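PDB 4BQ2: B-agarase from Saccharophagus degradans, which hydrolyses the beta-linkages of agarose as a family 50 exo-beta-agarase from a marine bacterium. Local coordinates for residues A[518-521]-A[522-526]; A[631-635]-A[636-640]; A[673-676]-A[677-681]. All blocks are in the same frame, centred on the assembly; numbering follows the deposited sequence.

Contact 1 (A[518-521]-A[522-526])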
loop_
_atom_site.group_PDB
_atom_site.type_symbol
_atom_site.label_atom_id
_atom_site.label_comp_id
_atom_site.label_asym_id
_atom_site.label_seq_id
_atom_site.Cartn_x
_atom_site.Cartn_y
_atom_site.Cartn_z
ATOM N N VAL A 518 -21.786 -21.750 -12.202
ATOM C CA VAL A 518 -20.422 -21.180 -11.960
ATOM C C VAL A 518 -19.661 -21.155 -13.287
ATOM O O VAL A 518 -18.954 -22.124 -13.664
ATOM C CB VAL A 518 -19.632 -21.956 -10.864
ATOM C CG1 VAL A 518 -18.342 -21.241 -10.455
ATOM C CG2 VAL A 518 -20.491 -22.137 -9.616
ATOM N N PRO A 519 -19.823 -20.056 -14.040
ATOM C CA PRO A 519 -19.220 -19.973 -15.372
ATOM C C PRO A 519 -17.719 -20.279 -15.409
ATOM O O PRO A 519 -17.276 -20.979 -16.323
ATOM C CB PRO A 519 -19.494 -18.525 -15.769
ATOM C CG PRO A 519 -20.854 -18.287 -15.176
ATOM C CD PRO A 519 -20.812 -18.974 -13.831
ATOM N N THR A 520 -16.949 -19.779 -14.444
ATOM C CA THR A 520 -15.489 -20.017 -14.438
ATOM C C THR A 520 -15.213 -21.523 -14.212
ATOM O O THR A 520 -14.283 -22.093 -14.783
ATOM C CB THR A 520 -14.760 -19.118 -13.379
ATOM O OG1 THR A 520 -14.754 -17.734 -13.808
ATOM C CG2 THR A 520 -13.344 -19.552 -13.181
ATOM N N ARG A 521 -16.030 -22.157 -13.390
ATOM C CA ARG A 521 -15.888 -23.623 -13.159
ATOM C C ARG A 521 -16.239 -24.395 -14.439
ATOM O O ARG A 521 -15.547 -25.364 -14.800
ATOM C CB ARG A 521 -16.720 -24.094 -11.966
ATOM C CG ARG A 521 -16.624 -25.605 -11.626
ATOM C CD ARG A 521 -15.194 -26.083 -11.469
ATOM N NE ARG A 521 -15.054 -27.328 -10.676
ATOM C CZ ARG A 521 -15.317 -28.560 -11.113
ATOM N NH1 ARG A 521 -15.826 -28.764 -12.312
ATOM N NH2 ARG A 521 -15.110 -29.599 -10.319
ATOM N N GLN A 522 -17.266 -23.937 -15.153
ATOM C CA GLN A 522 -17.587 -24.539 -16.459
ATOM C C GLN A 522 -16.408 -24.403 -17.416
ATOM O O GLN A 522 -16.057 -25.361 -18.140
ATOM C CB GLN A 522 -18.847 -23.924 -17.074
ATOM C CG GLN A 522 -20.110 -24.186 -16.253
ATOM C CD GLN A 522 -21.213 -23.180 -16.513
ATOM O OE1 GLN A 522 -21.230 -22.523 -17.546
ATOM N NE2 GLN A 522 -22.142 -23.052 -15.577
ATOM N N ALA A 523 -15.793 -23.219 -17.441
ATOM C CA ALA A 523 -14.626 -23.028 -18.305
ATOM C C ALA A 523 -13.501 -23.981 -17.878
ATOM O O ALA A 523 -12.868 -24.596 -18.734
ATOM C CB ALA A 523 -14.137 -21.582 -18.232
ATOM N N PHE A 524 -13.252 -24.103 -16.571
ATOM C CA PHE A 524 -12.130 -24.950 -16.095
ATOM C C PHE A 524 -12.388 -26.413 -16.452
ATOM O O PHE A 524 -11.477 -27.114 -16.903
ATOM C CB PHE A 524 -11.902 -24.871 -14.577
ATOM C CG PHE A 524 -11.303 -23.586 -14.094
ATOM C CD1 PHE A 524 -10.863 -22.618 -14.973
ATOM C CD2 PHE A 524 -11.116 -23.369 -12.712
ATOM C CE1 PHE A 524 -10.286 -21.442 -14.500
ATOM C CE2 PHE A 524 -10.530 -22.202 -12.234
ATOM C CZ PHE A 524 -10.124 -21.229 -13.142
ATOM N N SER A 525 -13.621 -26.845 -16.243
ATOM C CA SER A 525 -14.067 -28.205 -16.602
ATOM C C SER A 525 -13.850 -28.528 -18.085
ATOM O O SER A 525 -13.323 -29.600 -18.420
ATOM C CB SER A 525 -15.526 -28.376 -16.223
ATOM O OG SER A 525 -15.960 -29.686 -16.529
ATOM N N LYS A 526 -14.181 -27.572 -18.964
ATOM C CA LYS A 526 -13.958 -27.722 -20.421
ATOM C C LYS A 526 -12.488 -27.935 -20.778
ATOM O O LYS A 526 -12.145 -28.783 -21.627
ATOM C CB LYS A 526 -14.473 -26.505 -21.209
ATOM C CG LYS A 526 -15.978 -26.292 -21.223
ATOM C CD LYS A 526 -16.356 -25.250 -22.284
ATOM C CE LYS A 526 -17.750 -24.670 -22.061
ATOM N NZ LYS A 526 -17.834 -23.792 -20.855
#
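The Phe524 ring has the methyl group of Thr520 on one face. Thr520 CG2 sits 3.9 Å from the centroid of the Phe524 ring and 22° off its normal, a CH-pi contact displaced toward the far rim. Its shortest approach, 3.6 Å from Thr520 CG2 to Phe524 CZ, is at that rim. The carbonyl Thr520 O lies over a ring face too, at the root of the side chain, 3.4 Å from Phe524 CG. The two side chains run side by side and point the same way. In Thr520 the methyl stands anti to the backbone N, and this turns it to the ring while OG1 faces elsewhere and bonds Asp456. Leu574 and Tyr578 of helix 565-593 also pack on Phe524.

The guanidinium of Arg521 meets Ser525 CB obliquely, with 3.9 Å from Arg521 NH1 to that carbon. Arg521 NH2 bonds the carbonyls of Leu511 and Phe552, the Phe552 ring makes a cation-pi contact, and Ser525 OG is held by Asp553.

These are the first two turns of helix 519-532, with Val518 as N-cap residue. Gln522 N donates to Val518 O at 2.9 Å, and Ser525 N to Arg521 O at 2.8 Å. The Gln522 chain runs extended back along Val518 and Pro519.

The chemistry divides by group. The Thr520 methyl and the Phe524 ring form an apolar strip, whereas Thr520 OG1, the Arg521 guanidinium and Ser525 OG are tied to neighbouring segments. The buried charge of Arg521 is probably stabilised by carbonyls, the Phe552 ring and, weakly, Asp553.

Contact 2 (A[631-635]-A[636-640])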
loop_
_atom_site.group_PDB
_atom_site.type_symbol
_atom_site.label_atom_id
_atom_site.label_comp_id
_atom_site.label_asym_id
_atom_site.label_seq_id
_atom_site.Cartn_x
_atom_site.Cartn_y
_atom_site.Cartn_z
ATOM N N GLU A 631 12.504 -0.750 -1.048
ATOM C CA GLU A 631 13.509 0.319 -1.192
ATOM C C GLU A 631 13.971 0.607 -2.626
ATOM O O GLU A 631 14.561 1.655 -2.919
ATOM C CB GLU A 631 14.683 0.056 -0.229
ATOM C CG GLU A 631 14.168 0.223 1.224
ATOM C CD GLU A 631 15.212 -0.042 2.323
ATOM O OE1 GLU A 631 16.427 0.126 2.073
ATOM O OE2 GLU A 631 14.794 -0.361 3.470
ATOM N N GLY A 632 13.688 -0.334 -3.510
ATOM C CA GLY A 632 13.888 -0.128 -4.939
ATOM C C GLY A 632 13.506 -1.381 -5.679
ATOM O O GLY A 632 12.709 -2.217 -5.185
ATOM N N LEU A 633 14.052 -1.495 -6.882
ATOM C CA LEU A 633 13.751 -2.596 -7.774
ATOM C C LEU A 633 14.986 -3.492 -7.898
ATOM O O LEU A 633 15.838 -3.251 -8.756
ATOM C CB LEU A 633 13.303 -2.054 -9.147
ATOM C CG LEU A 633 12.137 -1.070 -9.195
ATOM C CD1 LEU A 633 11.774 -0.869 -10.687
ATOM C CD2 LEU A 633 10.909 -1.522 -8.376
ATOM N N PRO A 634 15.084 -4.535 -7.041
ATOM C CA PRO A 634 16.307 -5.368 -7.041
ATOM C C PRO A 634 16.404 -6.190 -8.328
ATOM O O PRO A 634 15.366 -6.650 -8.868
ATOM C CB PRO A 634 16.109 -6.310 -5.838
ATOM C CG PRO A 634 14.991 -5.691 -5.021
ATOM C CD PRO A 634 14.109 -4.989 -6.032
ATOM N N LYS A 635 17.639 -6.376 -8.804
ATOM C CA LYS A 635 17.910 -7.183 -10.029
ATOM C C LYS A 635 17.155 -8.511 -10.077
ATOM O O LYS A 635 16.432 -8.774 -11.032
ATOM C CB LYS A 635 19.421 -7.447 -10.193
ATOM C CG LYS A 635 19.796 -8.080 -11.528
ATOM C CD LYS A 635 21.310 -8.318 -11.602
ATOM C CE LYS A 635 21.690 -9.186 -12.799
ATOM N NZ LYS A 635 23.045 -8.832 -13.315
ATOM N N GLN A 636 17.321 -9.341 -9.045
ATOM C CA GLN A 636 16.806 -10.707 -9.066
ATOM C C GLN A 636 15.296 -10.748 -9.092
ATOM O O GLN A 636 14.697 -11.580 -9.782
ATOM C CB GLN A 636 17.329 -11.530 -7.879
ATOM C CG GLN A 636 18.835 -11.796 -7.929
ATOM C CD GLN A 636 19.250 -12.600 -9.157
ATOM O OE1 GLN A 636 20.200 -12.240 -9.857
ATOM N NE2 GLN A 636 18.522 -13.680 -9.437
ATOM N N LYS A 637 14.681 -9.832 -8.355
ATOM C CA LYS A 637 13.239 -9.806 -8.244
ATOM C C LYS A 637 12.583 -9.372 -9.566
ATOM O O LYS A 637 11.441 -9.739 -9.826
ATOM C CB LYS A 637 12.834 -8.879 -7.093
ATOM C CG LYS A 637 13.266 -9.383 -5.721
ATOM C CD LYS A 637 12.606 -10.722 -5.416
ATOM C CE LYS A 637 11.277 -10.544 -4.715
ATOM N NZ LYS A 637 11.382 -11.042 -3.317
ATOM N N TRP A 638 13.302 -8.606 -10.389
ATOM C CA TRP A 638 12.712 -8.037 -11.612
ATOM C C TRP A 638 13.253 -8.626 -12.920
ATOM O O TRP A 638 12.908 -8.154 -13.993
ATOM C CB TRP A 638 12.745 -6.485 -11.594
ATOM C CG TRP A 638 11.866 -5.954 -10.453
ATOM C CD1 TRP A 638 12.274 -5.541 -9.218
ATOM C CD2 TRP A 638 10.433 -5.860 -10.462
ATOM N NE1 TRP A 638 11.164 -5.168 -8.447
ATOM C CE2 TRP A 638 10.027 -5.358 -9.198
ATOM C CE3 TRP A 638 9.454 -6.113 -11.431
ATOM C CZ2 TRP A 638 8.673 -5.119 -8.882
ATOM C CZ3 TRP A 638 8.098 -5.895 -11.110
ATOM C CH2 TRP A 638 7.722 -5.397 -9.842
ATOM N N ALA A 639 14.048 -9.695 -12.825
ATOM C CA ALA A 639 14.727 -10.271 -13.992
ATOM C C ALA A 639 13.740 -10.813 -15.035
ATOM O O ALA A 639 14.036 -10.799 -16.236
ATOM C CB ALA A 639 15.688 -11.371 -13.534
ATOM N N PHE A 640 12.585 -11.273 -14.569
ATOM C CA PHE A 640 11.514 -11.777 -15.428
ATOM C C PHE A 640 11.030 -10.778 -16.487
ATOM O O PHE A 640 10.529 -11.178 -17.532
ATOM C CB PHE A 640 10.329 -12.273 -14.588
ATOM C CG PHE A 640 9.478 -11.151 -13.983
ATOM C CD1 PHE A 640 8.392 -10.611 -14.689
ATOM C CD2 PHE A 640 9.781 -10.622 -12.718
ATOM C CE1 PHE A 640 7.620 -9.606 -14.135
ATOM C CE2 PHE A 640 9.019 -9.595 -12.172
ATOM C CZ PHE A 640 7.942 -9.084 -12.883
HETATM O O HOH W 1 10.770 -4.162 -5.945
#
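The backbone at Leu633 and Pro634 is extended, and from Lys635 it winds into one short, weakly bonded helical turn, 635-638. The turn follows strand 624-627 of the catalytic domain. The parallel strands 280-287, 693-699, 648-652 and 624-627 are consistent with the (beta/alpha)8 barrel of family 50. Trp638 N closes the turn with two acceptors. It donates to Lys635 O at 3.2 Å, from well above the carbonyl plane. A second, weak bond goes to Pro634 O with an N-H...O angle of 133°. Neither bond is straight, in keeping with so brief a helix.

The indole of Trp638 turns back to the residues that precede the helix. Its CG is anti to its own carbonyl carbon (chi1 -64°), which carries the five-membered ring to Leu633 and Pro634. The two approach differently. Leu633 comes from one side of the indole plane, along the CD1-NE1 rim. Its CB is 3.6 Å from Trp638 CD1, and its CD2 is 3.7 Å from Trp638 NE1. Pro634 meets the ring edge. Its O is closest, 3.3 Å from Trp638 CD1, and its CD lies 3.7 Å from the same carbon. Pro634 also touches the chain of Lys637, CG to CG at 4.1 Å.

Tyr626 meets the Trp638 ring edge-to-face, and Tyr683 and Val687 of helix 673-688 touch Leu633.

One water ties the indole to Gly632, in the loop ahead of the turn. It lies at the ring edge, in plane, accepts from Trp638 NE1 at 2.7 Å, and donates to Gly632 O at 2.8 Å.

Contact 3 (A[673-676]-A[677-681])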
loop_
_atom_site.group_PDB
_atom_site.type_symbol
_atom_site.label_atom_id
_atom_site.label_comp_id
_atom_site.label_asym_id
_atom_site.label_seq_id
_atom_site.Cartn_x
_atom_site.Cartn_y
_atom_site.Cartn_z
ATOM N N GLN A 673 12.591 12.812 8.069
ATOM C CA GLN A 673 12.100 13.370 6.798
ATOM C C GLN A 673 13.217 13.453 5.776
ATOM O O GLN A 673 12.999 13.146 4.600
ATOM C CB GLN A 673 11.459 14.775 6.997
ATOM C CG GLN A 673 10.162 14.738 7.803
ATOM C CD GLN A 673 9.181 13.765 7.235
ATOM O OE1 GLN A 673 8.582 12.927 7.964
ATOM N NE2 GLN A 673 9.031 13.809 5.930
ATOM N N ALA A 674 14.421 13.855 6.205
ATOM C CA ALA A 674 15.568 13.900 5.268
ATOM C C ALA A 674 15.917 12.528 4.720
ATOM O O ALA A 674 16.228 12.372 3.526
ATOM C CB ALA A 674 16.806 14.533 5.894
ATOM N N ASP A 675 15.909 11.534 5.600
ATOM C CA ASP A 675 16.154 10.158 5.145
ATOM C C ASP A 675 15.025 9.699 4.194
ATOM O O ASP A 675 15.288 8.951 3.248
ATOM C CB ASP A 675 16.303 9.250 6.366
ATOM C CG ASP A 675 16.826 7.834 6.017
ATOM O OD1 ASP A 675 17.703 7.697 5.161
ATOM O OD2 ASP A 675 16.347 6.856 6.617
ATOM N N ARG A 676 13.783 10.138 4.424
ATOM C CA ARG A 676 12.686 9.826 3.490
ATOM C C ARG A 676 13.068 10.310 2.107
ATOM O O ARG A 676 12.893 9.569 1.114
ATOM C CB ARG A 676 11.365 10.528 3.843
ATOM C CG ARG A 676 10.511 9.935 4.939
ATOM C CD ARG A 676 9.277 10.848 5.037
ATOM N NE ARG A 676 8.148 10.482 4.175
ATOM C CZ ARG A 676 7.171 11.302 3.779
ATOM N NH1 ARG A 676 7.163 12.587 4.146
ATOM N NH2 ARG A 676 6.147 10.823 3.062
ATOM N N GLY A 677 13.607 11.537 2.053
ATOM C CA GLY A 677 14.039 12.141 0.779
ATOM C C GLY A 677 15.166 11.369 0.103
ATOM O O GLY A 677 15.130 11.090 -1.123
ATOM N N GLU A 678 16.178 10.994 0.888
ATOM C CA GLU A 678 17.236 10.112 0.347
ATOM C C GLU A 678 16.732 8.779 -0.201
ATOM O O GLU A 678 17.096 8.375 -1.302
ATOM C CB GLU A 678 18.310 9.875 1.414
ATOM C CG GLU A 678 19.111 11.152 1.688
ATOM C CD GLU A 678 19.858 11.660 0.455
ATOM O OE1 GLU A 678 20.344 10.821 -0.342
ATOM O OE2 GLU A 678 19.968 12.903 0.261
ATOM N N MET A 679 15.863 8.110 0.551
ATOM C CA MET A 679 15.310 6.844 0.116
ATOM C C MET A 679 14.433 7.003 -1.137
ATOM O O MET A 679 14.405 6.109 -1.987
ATOM C CB MET A 679 14.568 6.174 1.258
ATOM C CG MET A 679 15.558 5.770 2.398
ATOM S SD MET A 679 14.752 4.976 3.798
ATOM C CE MET A 679 14.007 3.504 3.088
ATOM N N TYR A 680 13.739 8.128 -1.255
ATOM C CA TYR A 680 12.951 8.409 -2.478
ATOM C C TYR A 680 13.863 8.435 -3.707
ATOM O O TYR A 680 13.562 7.836 -4.755
ATOM C CB TYR A 680 12.236 9.750 -2.360
ATOM C CG TYR A 680 11.487 10.184 -3.614
ATOM C CD1 TYR A 680 12.118 10.875 -4.647
ATOM C CD2 TYR A 680 10.116 9.950 -3.721
ATOM C CE1 TYR A 680 11.411 11.277 -5.770
ATOM C CE2 TYR A 680 9.395 10.357 -4.830
ATOM C CZ TYR A 680 10.049 11.002 -5.848
ATOM O OH TYR A 680 9.305 11.409 -6.925
ATOM N N LYS A 681 14.959 9.165 -3.584
ATOM C CA LYS A 681 15.942 9.261 -4.650
ATOM C C LYS A 681 16.536 7.904 -5.055
ATOM O O LYS A 681 16.727 7.629 -6.253
ATOM C CB LYS A 681 17.018 10.280 -4.276
ATOM C CG LYS A 681 16.483 11.721 -4.320
ATOM C CD LYS A 681 17.573 12.754 -4.102
ATOM C CE LYS A 681 18.190 12.669 -2.714
ATOM N NZ LYS A 681 18.919 13.927 -2.495
#
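Gly677 and Gln673 meet through the backbone: Gly677 N donates to Gln673 O at 3.1 Å. With no side chain at Gly677, only backbone atoms meet the preceding turn here.

Glu678 N bonds Ala674 O at 3.0 Å. Glu678 CG stands beside its backbone N (chi1 -69°), which rests it 3.6 Å from Ala674 O. The bend at chi2 then directs the carboxylate away. That carboxylate forms a salt bridge with Lys681 NZ, 3.1 Å from Glu678 OE2. The lysine comes from above the carboxylate plane.

Met679 carries the main side-chain contact. Its N donates to Asp675 O at 2.9 Å, and its CG lies 3.3 Å from the same Asp675 O. Its sulfur passes obliquely by the Asp675 carboxylate, with Met679 SD 3.7 Å from Asp675 OD2. Asp675 CG stands anti to the backbone N (chi1 -169°), which turns the carboxylate toward Met679. OD2 is also bonded by Ala671 N and by Ser83 of the N-terminal beta domain, linking the helix to that domain.

Tyr680 N donates to Arg676 O at 2.9 Å, and its side chain leads away to Met731 and Ala734 of helix 729-739. Arg676 NE bonds Ile655 O, NH2 bonds Gly719 O, and its guanidinium makes a cation-pi contact with Tyr728.

Helix 673-688 connects the adjacent parallel strands 648-652 and 693-699. This is a beta-alpha-beta crossover, consistent with the family's (beta/alpha)8 barrel.

Contacts 2 and 3 are neighbours in space. Their centres are about 20 Å apart, and they touch through packing of Glu631 CG on Met679 CE, 3.8 Å apart. Both also reach the N-terminal beta domain, contact 2 through a salt bridge of Glu631 with Lys180. Contact 1 stands apart, about 21 Å from contact 2 and 38 Å from contact 3 between nearest atoms. Contacts 1 and 3 lie on opposite sides of the chain's centre. None of the three includes a ligand of the calcium ion, which is bound in the beta domain. No catalytic residue is identified among the three contacts, so their relation to the active site is left open.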